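Local coordinates for protein inorganic polyphosphate/ATP-glucomannokinase (Arthrobacter sp., PDB 1WOQ) that phosphorylates glucose and mannose with inorganic polyphosphate or ATP as phosphoryl donor, as a sugar kinase of the ROK family, at residues Gly26-Leu31 with Ser66-Ala71; Gly34-Glu39 with Ala250-Ala255; Glu180-Ala185 with Glu189-Ser194. All blocks are in the same frame, centred on the assembly; numbering follows the deposited sequence.

Contact 1. Residues Gly26-Leu31 with Ser66-Ala71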
loop_
_atom_site.group_PDB
_atom_site.type_symbol
_atom_site.label_atom_id
_atom_site.label_comp_id
_atom_site.label_asym_id
_atom_site.label_seq_id
_atom_site.Cartn_x
_atom_site.Cartn_y
_atom_site.Cartn_z
ATOM N N GLY A 26 0.340 12.589 1.899
ATOM C CA GLY A 26 1.712 12.611 1.441
ATOM C C GLY A 26 2.647 13.051 2.542
ATOM O O GLY A 26 2.218 13.554 3.584
ATOM N N GLY A 27 3.934 12.858 2.303
ATOM C CA GLY A 27 4.929 13.247 3.277
ATOM C C GLY A 27 6.273 13.384 2.601
ATOM O O GLY A 27 6.482 12.854 1.510
ATOM N N ILE A 28 7.173 14.121 3.239
ATOM C CA ILE A 28 8.522 14.309 2.725
ATOM C C ILE A 28 9.302 13.204 3.420
ATOM O O ILE A 28 9.382 13.166 4.647
ATOM C CB ILE A 28 9.058 15.707 3.104
ATOM C CG1 ILE A 28 8.230 16.771 2.371
ATOM C CG2 ILE A 28 10.534 15.832 2.737
ATOM C CD1 ILE A 28 8.475 18.193 2.846
ATOM N N VAL A 29 9.851 12.291 2.627
ATOM C CA VAL A 29 10.558 11.141 3.170
ATOM C C VAL A 29 12.075 11.221 3.172
ATOM O O VAL A 29 12.701 11.518 2.154
ATOM C CB VAL A 29 10.146 9.856 2.412
ATOM C CG1 VAL A 29 10.789 8.630 3.050
ATOM C CG2 VAL A 29 8.627 9.718 2.410
ATOM N N ASP A 30 12.648 10.950 4.340
ATOM C CA ASP A 30 14.093 10.921 4.523
ATOM C C ASP A 30 14.430 9.439 4.370
ATOM O O ASP A 30 14.173 8.647 5.277
ATOM C CB ASP A 30 14.460 11.388 5.931
ATOM C CG ASP A 30 15.954 11.352 6.187
ATOM O OD1 ASP A 30 16.602 10.357 5.799
ATOM O OD2 ASP A 30 16.480 12.312 6.784
ATOM N N LEU A 31 14.985 9.065 3.222
ATOM C CA LEU A 31 15.306 7.668 2.965
ATOM C C LEU A 31 16.422 7.105 3.838
ATOM O O LEU A 31 16.635 5.893 3.877
ATOM C CB LEU A 31 15.628 7.467 1.482
ATOM C CG LEU A 31 14.388 7.559 0.578
ATOM C CD1 LEU A 31 14.777 7.380 -0.878
ATOM C CD2 LEU A 31 13.383 6.493 0.991
ATOM N N SER A 66 5.761 20.745 -1.089
ATOM C CA SER A 66 6.832 21.416 -1.820
ATOM C C SER A 66 7.095 22.830 -1.308
ATOM O O SER A 66 8.164 23.394 -1.550
ATOM C CB SER A 66 6.497 21.478 -3.313
ATOM O OG SER A 66 6.281 20.185 -3.848
ATOM N N ALA A 67 6.128 23.401 -0.598
ATOM C CA ALA A 67 6.275 24.757 -0.074
ATOM C C ALA A 67 6.953 24.782 1.290
ATOM O O ALA A 67 7.297 25.848 1.801
ATOM C CB ALA A 67 4.909 25.433 0.014
ATOM N N ARG A 68 7.152 23.611 1.880
ATOM C CA ARG A 68 7.782 23.539 3.193
ATOM C C ARG A 68 9.296 23.702 3.127
ATOM O O ARG A 68 9.933 23.324 2.144
ATOM C CB ARG A 68 7.422 22.220 3.872
ATOM C CG ARG A 68 5.931 22.061 4.060
ATOM C CD ARG A 68 5.599 20.864 4.907
ATOM N NE ARG A 68 4.158 20.719 5.070
ATOM C CZ ARG A 68 3.588 19.723 5.734
ATOM N NH1 ARG A 68 4.346 18.792 6.296
ATOM N NH2 ARG A 68 2.265 19.658 5.831
ATOM N N PRO A 69 9.891 24.272 4.183
ATOM C CA PRO A 69 11.342 24.475 4.212
ATOM C C PRO A 69 12.148 23.189 4.053
ATOM O O PRO A 69 13.265 23.213 3.535
ATOM C CB PRO A 69 11.569 25.161 5.562
ATOM C CG PRO A 69 10.436 24.659 6.404
ATOM C CD PRO A 69 9.270 24.710 5.444
ATOM N N GLU A 70 11.576 22.066 4.478
ATOM C CA GLU A 70 12.261 20.785 4.376
ATOM C C GLU A 70 11.983 20.063 3.053
ATOM O O GLU A 70 12.402 18.923 2.859
ATOM C CB GLU A 70 11.868 19.880 5.553
ATOM C CG GLU A 70 10.376 19.593 5.667
ATOM C CD GLU A 70 9.647 20.561 6.586
ATOM O OE1 GLU A 70 9.868 21.781 6.472
ATOM O OE2 GLU A 70 8.841 20.098 7.420
ATOM N N ALA A 71 11.289 20.733 2.140
ATOM C CA ALA A 71 10.960 20.137 0.847
ATOM C C ALA A 71 12.184 19.900 -0.033
ATOM O O ALA A 71 13.175 20.626 0.054
ATOM C CB ALA A 71 9.972 21.025 0.108
#
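Ile28 pushes its CD1 methyl into the bend of the 66-71 loop, where it lies 3.7 Å from Ala71 CA and meets the CG methylene of Glu70 at the same 3.7 Å. The Ile28 and Glu70 side chains cross at about a right angle. The second branch meets the backbone of the same glutamate: CG2, anti to the backbone N because chi1 is -66°, rests 3.6 Å from the carbonyl O of Glu70. The bend is a type I beta turn, closed by Ala71 N donating to Arg68 O over 2.9 Å, and it belongs to the connection from helix 51-66 to strand 78-82. Ile28 sits on strand 23-30 of one of the two five-stranded sheets of an actin-like ATPase fold, so the contact lays this connection against one face of the sheet beside Leu37, which touches both Ile28 and Glu70. The packing slackens away from that methyl. Arg68 adds just its CB, 4.3 Å from Ile28 CD1; beyond it the extended chain carries the guanidinium off to Glu64, by a salt bridge, and to the carbonyl O of Glu39. Glu70 folds at chi2 (-93°), offering CG to the isoleucine while its carboxylate turns from it, and Pro69, at the corner of the turn, is exposed to solvent.

Contact 2. Residues Gly34-Glu39 with Ala250-Ala255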
loop_
_atom_site.group_PDB
_atom_site.type_symbol
_atom_site.label_atom_id
_atom_site.label_comp_id
_atom_site.label_asym_id
_atom_site.label_seq_id
_atom_site.Cartn_x
_atom_site.Cartn_y
_atom_site.Cartn_z
ATOM N N GLY A 34 14.032 6.360 6.901
ATOM C CA GLY A 34 12.793 5.684 6.566
ATOM C C GLY A 34 11.617 6.329 7.272
ATOM O O GLY A 34 10.607 5.678 7.552
ATOM N N LYS A 35 11.750 7.618 7.564
ATOM C CA LYS A 35 10.695 8.360 8.235
ATOM C C LYS A 35 10.410 9.670 7.515
ATOM O O LYS A 35 11.160 10.084 6.635
ATOM C CB LYS A 35 11.081 8.649 9.689
ATOM C CG LYS A 35 11.171 7.408 10.563
ATOM C CD LYS A 35 11.360 7.774 12.027
ATOM C CE LYS A 35 11.416 6.529 12.899
ATOM N NZ LYS A 35 12.543 5.639 12.512
ATOM N N LEU A 36 9.317 10.318 7.901
ATOM C CA LEU A 36 8.925 11.582 7.297
ATOM C C LEU A 36 9.540 12.778 7.999
ATOM O O LEU A 36 9.763 12.755 9.211
ATOM C CB LEU A 36 7.402 11.742 7.335
ATOM C CG LEU A 36 6.547 11.044 6.280
ATOM C CD1 LEU A 36 6.870 9.565 6.225
ATOM C CD2 LEU A 36 5.079 11.266 6.618
ATOM N N LEU A 37 9.818 13.820 7.224
ATOM C CA LEU A 37 10.347 15.059 7.768
ATOM C C LEU A 37 9.105 15.911 7.961
ATOM O O LEU A 37 8.401 16.219 6.995
ATOM C CB LEU A 37 11.299 15.732 6.778
ATOM C CG LEU A 37 12.562 14.943 6.436
ATOM C CD1 LEU A 37 13.448 15.772 5.521
ATOM C CD2 LEU A 37 13.307 14.580 7.718
ATOM N N GLY A 38 8.821 16.274 9.206
ATOM C CA GLY A 38 7.636 17.064 9.475
ATOM C C GLY A 38 6.413 16.164 9.506
ATOM O O GLY A 38 6.539 14.938 9.582
ATOM N N GLU A 39 5.233 16.768 9.428
ATOM C CA GLU A 39 3.974 16.029 9.472
ATOM C C GLU A 39 3.473 15.617 8.093
ATOM O O GLU A 39 3.780 16.263 7.091
ATOM C CB GLU A 39 2.896 16.886 10.142
ATOM C CG GLU A 39 3.294 17.458 11.493
ATOM C CD GLU A 39 3.567 16.384 12.523
ATOM O OE1 GLU A 39 2.643 15.599 12.820
ATOM O OE2 GLU A 39 4.706 16.324 13.035
ATOM N N ALA A 250 3.306 3.760 5.639
ATOM C CA ALA A 250 3.900 2.713 4.809
ATOM C C ALA A 250 3.877 3.004 3.306
ATOM O O ALA A 250 4.881 2.813 2.620
ATOM C CB ALA A 250 3.212 1.376 5.089
ATOM N N GLY A 251 2.733 3.453 2.800
ATOM C CA GLY A 251 2.616 3.751 1.379
ATOM C C GLY A 251 3.475 4.932 0.966
ATOM O O GLY A 251 4.146 4.904 -0.067
ATOM N N ILE A 252 3.442 5.984 1.776
ATOM C CA ILE A 252 4.229 7.182 1.513
ATOM C C ILE A 252 5.720 6.844 1.424
ATOM O O ILE A 252 6.409 7.220 0.468
ATOM C CB ILE A 252 4.012 8.223 2.635
ATOM C CG1 ILE A 252 2.596 8.798 2.529
ATOM C CG2 ILE A 252 5.074 9.325 2.550
ATOM C CD1 ILE A 252 2.183 9.653 3.708
ATOM N N VAL A 253 6.213 6.127 2.427
ATOM C CA VAL A 253 7.621 5.754 2.460
ATOM C C VAL A 253 7.967 4.823 1.309
ATOM O O VAL A 253 8.963 5.026 0.624
ATOM C CB VAL A 253 7.980 5.084 3.805
ATOM C CG1 VAL A 253 9.424 4.588 3.784
ATOM C CG2 VAL A 253 7.786 6.085 4.932
ATOM N N GLY A 254 7.126 3.818 1.081
ATOM C CA GLY A 254 7.379 2.884 -0.002
ATOM C C GLY A 254 7.423 3.549 -1.368
ATOM O O GLY A 254 8.188 3.144 -2.239
ATOM N N ALA A 255 6.593 4.570 -1.565
ATOM C CA ALA A 255 6.563 5.276 -2.842
ATOM C C ALA A 255 7.892 5.988 -3.077
ATOM O O ALA A 255 8.391 6.031 -4.199
ATOM C CB ALA A 255 5.417 6.284 -2.858
#
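A G1 beta bulge, in which Gly34 and Lys35 both face Asp30, begins strand 35-44 where the hairpin from strand 23-30 returns, and here the edge strand meets helix 250-262. The contact is apolar and rests chiefly on one methyl: Leu36 CD1 lies 3.8 Å from Val253 CG2 and 4.1 Å from Ile252 CG2, touching two consecutive residues of the helix. The leucine runs obliquely past the valine but at about a right angle to the isoleucine. With chi1 at -81° and chi2 at 53°, its CD1 branch is brought down to the helix although the bond from CA to CB does not point there. Val253 CG2 has a second partner, lying 3.9 Å from Gly34 O; CG1 of the same valine is 4.1 Å from that oxygen. Gly34 has phi 73°, a positive value that belongs to the bulge and suits a residue without a side chain. On the helix side, Ile252 CG2, anti to its backbone N, is the methyl that meets Leu36. Besides strand 35-44, the helix packs on two further elements: Ile252 on Lys25 and Val29 of strand 23-30, Val253 on Ala130 and Tyr134 of helix 123-134.

Contact 3. Residues Glu180-Ala185 with Glu189-Ser194. With BGC (beta-D-glucopyranose), chain C.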
loop_
_atom_site.group_PDB
_atom_site.type_symbol
_atom_site.label_atom_id
_atom_site.label_comp_id
_atom_site.label_asym_id
_atom_site.label_seq_id
_atom_site.Cartn_x
_atom_site.Cartn_y
_atom_site.Cartn_z
ATOM N N GLU A 180 -11.129 -10.765 -0.781
ATOM C CA GLU A 180 -11.407 -9.506 -0.104
ATOM C C GLU A 180 -12.880 -9.162 0.049
ATOM O O GLU A 180 -13.231 -8.342 0.896
ATOM C CB GLU A 180 -10.675 -8.341 -0.786
ATOM C CG GLU A 180 -11.130 -8.016 -2.191
ATOM C CD GLU A 180 -10.578 -6.684 -2.670
ATOM O OE1 GLU A 180 -9.385 -6.420 -2.430
ATOM O OE2 GLU A 180 -11.336 -5.906 -3.287
ATOM N N THR A 181 -13.749 -9.774 -0.750
ATOM C CA THR A 181 -15.167 -9.470 -0.627
ATOM C C THR A 181 -15.702 -10.000 0.701
ATOM O O THR A 181 -16.750 -9.565 1.177
ATOM C CB THR A 181 -15.992 -10.057 -1.801
ATOM O OG1 THR A 181 -15.938 -11.486 -1.773
ATOM C CG2 THR A 181 -15.444 -9.560 -3.126
ATOM N N LYS A 182 -14.965 -10.924 1.312
ATOM C CA LYS A 182 -15.377 -11.499 2.589
ATOM C C LYS A 182 -14.435 -11.202 3.759
ATOM O O LYS A 182 -14.869 -11.176 4.915
ATOM C CB LYS A 182 -15.522 -13.020 2.455
ATOM C CG LYS A 182 -16.723 -13.470 1.640
ATOM C CD LYS A 182 -18.021 -13.136 2.359
ATOM C CE LYS A 182 -19.230 -13.652 1.594
ATOM N NZ LYS A 182 -20.495 -13.412 2.346
ATOM N N ALA A 183 -13.159 -10.955 3.468
ATOM C CA ALA A 183 -12.182 -10.732 4.531
ATOM C C ALA A 183 -11.509 -9.366 4.645
ATOM O O ALA A 183 -10.585 -9.208 5.440
ATOM C CB ALA A 183 -11.107 -11.823 4.458
ATOM N N SER A 184 -11.942 -8.382 3.866
ATOM C CA SER A 184 -11.342 -7.054 3.971
ATOM C C SER A 184 -11.856 -6.431 5.268
ATOM O O SER A 184 -12.773 -6.964 5.897
ATOM C CB SER A 184 -11.754 -6.174 2.792
ATOM O OG SER A 184 -13.149 -5.923 2.819
ATOM N N ALA A 185 -11.268 -5.311 5.673
ATOM C CA ALA A 185 -11.701 -4.641 6.895
ATOM C C ALA A 185 -13.146 -4.190 6.715
ATOM O O ALA A 185 -13.944 -4.209 7.655
ATOM C CB ALA A 185 -10.806 -3.444 7.180
ATOM N N GLU A 189 -17.037 -5.406 8.859
ATOM C CA GLU A 189 -18.076 -4.545 9.415
ATOM C C GLU A 189 -19.415 -4.780 8.731
ATOM O O GLU A 189 -20.451 -4.862 9.391
ATOM C CB GLU A 189 -17.670 -3.073 9.275
ATOM C CG GLU A 189 -18.684 -2.065 9.825
ATOM C CD GLU A 189 -19.972 -2.018 9.025
ATOM O OE1 GLU A 189 -19.893 -1.982 7.781
ATOM O OE2 GLU A 189 -21.062 -2.010 9.637
ATOM N N ARG A 190 -19.390 -4.881 7.406
ATOM C CA ARG A 190 -20.603 -5.102 6.624
ATOM C C ARG A 190 -21.351 -6.368 7.029
ATOM O O ARG A 190 -22.582 -6.380 7.062
ATOM C CB ARG A 190 -20.264 -5.164 5.132
ATOM C CG ARG A 190 -21.406 -5.642 4.247
ATOM C CD ARG A 190 -20.986 -6.877 3.469
ATOM N NE ARG A 190 -19.887 -6.579 2.557
ATOM C CZ ARG A 190 -19.040 -7.484 2.079
ATOM N NH1 ARG A 190 -19.157 -8.760 2.428
ATOM N NH2 ARG A 190 -18.075 -7.110 1.250
ATOM N N ASP A 191 -20.612 -7.432 7.332
ATOM C CA ASP A 191 -21.241 -8.689 7.718
ATOM C C ASP A 191 -21.438 -8.845 9.223
ATOM O O ASP A 191 -21.811 -9.919 9.697
ATOM C CB ASP A 191 -20.442 -9.874 7.165
ATOM C CG ASP A 191 -20.447 -9.917 5.650
ATOM O OD1 ASP A 191 -21.406 -9.384 5.052
ATOM O OD2 ASP A 191 -19.510 -10.488 5.053
ATOM N N GLY A 192 -21.190 -7.770 9.965
ATOM C CA GLY A 192 -21.363 -7.798 11.409
ATOM C C GLY A 192 -20.538 -8.839 12.141
ATOM O O GLY A 192 -20.999 -9.439 13.115
ATOM N N LEU A 193 -19.310 -9.046 11.681
ATOM C CA LEU A 193 -18.415 -10.022 12.288
ATOM C C LEU A 193 -17.685 -9.518 13.526
ATOM O O LEU A 193 -17.207 -8.383 13.566
ATOM C CB LEU A 193 -17.373 -10.477 11.263
ATOM C CG LEU A 193 -17.679 -11.638 10.317
ATOM C CD1 LEU A 193 -19.085 -11.549 9.771
ATOM C CD2 LEU A 193 -16.649 -11.624 9.200
ATOM N N SER A 194 -17.602 -10.376 14.535
ATOM C CA SER A 194 -16.880 -10.045 15.754
ATOM C C SER A 194 -15.424 -10.312 15.390
ATOM O O SER A 194 -15.148 -10.859 14.321
ATOM C CB SER A 194 -17.303 -10.974 16.894
ATOM O OG SER A 194 -17.021 -12.326 16.571
HETATM C C2 BGC C . -6.561 -4.065 -5.184
HETATM C C3 BGC C . -5.054 -4.028 -4.898
HETATM C C4 BGC C . -4.775 -3.153 -3.666
HETATM C C5 BGC C . -5.626 -3.639 -2.483
HETATM C C6 BGC C . -5.482 -2.785 -1.238
HETATM C C1 BGC C . -7.299 -4.533 -3.927
HETATM O O1 BGC C . -8.668 -4.541 -4.141
HETATM O O2 BGC C . -6.826 -4.950 -6.260
HETATM O O3 BGC C . -4.355 -3.519 -6.024
HETATM O O4 BGC C . -3.394 -3.223 -3.326
HETATM O O5 BGC C . -7.024 -3.636 -2.847
HETATM O O6 BGC C . -5.724 -1.415 -1.518
HETATM O O HOH W 1 -17.465 -11.847 5.669
#
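Two short helices, 179-183 and 185-190, join at a tight corner beside the glucose pocket, with Ser184 as N-cap of the second and a Schellman motif at Gly192 ending it. Across the corner Arg190 grips one atom, Thr181 O, end-on with two nitrogens: NH1 and NH2 are each 2.8 Å away, and the oxygen lies 7° from the guanidinium plane. NH1 comes nearly along the C=O axis, whereas NH2 approaches at 137°, tilted from the carbonyl plane. Both bonds are bent, as sharing one acceptor requires. Arg190 reaches back through bends at chi2 and chi3, and its NH1 also forms a salt bridge to Asp191 OD2, with a weak, bent hydrogen bond. That oxygen has Lys182 NZ nearby at 4.1 Å, too far for a salt bridge, though the charge probably steadies it. On the other flank, Glu180 turns away from Arg190 towards the bound beta-D-glucose, its OE1 2.6 Å from the anomeric O1 and also accepting from Ile153 N. An alanine in place of Glu180 would probably leave the sugar O1 and Ile153 N without this shared carboxylate partner and open a gap at that end of the pocket. A water bridges the two segments, donating one proton to Lys182 O and the other to Asp191 OD2.

Overall arrangement
Contacts 1 and 2 form one continuous region, their centres about 9 Å apart. Strands 23-30 and 35-44 are neighbours in one sheet, joined where Ile28 O meets Leu37 N at 2.7 Å, and Val29 CG2 packs 3.6 Å from Ile252 CG2. Ile252 CD1 also packs 3.6 Å from Gly26 C, so the helix of contact 2 touches the strand of contact 1 at two points. Contact 3 lies on the opposite side of the chain's centre, about 36 Å from contact 1 and 29 Å from contact 2 between centres, within the chain span that contact 2 closes. Contact 3 supplies Glu180 to the glucose pocket, which Asn96, Asp123, Glu168 and His171 help complete; the Ile252 side chain stays about 14 Å from the sugar.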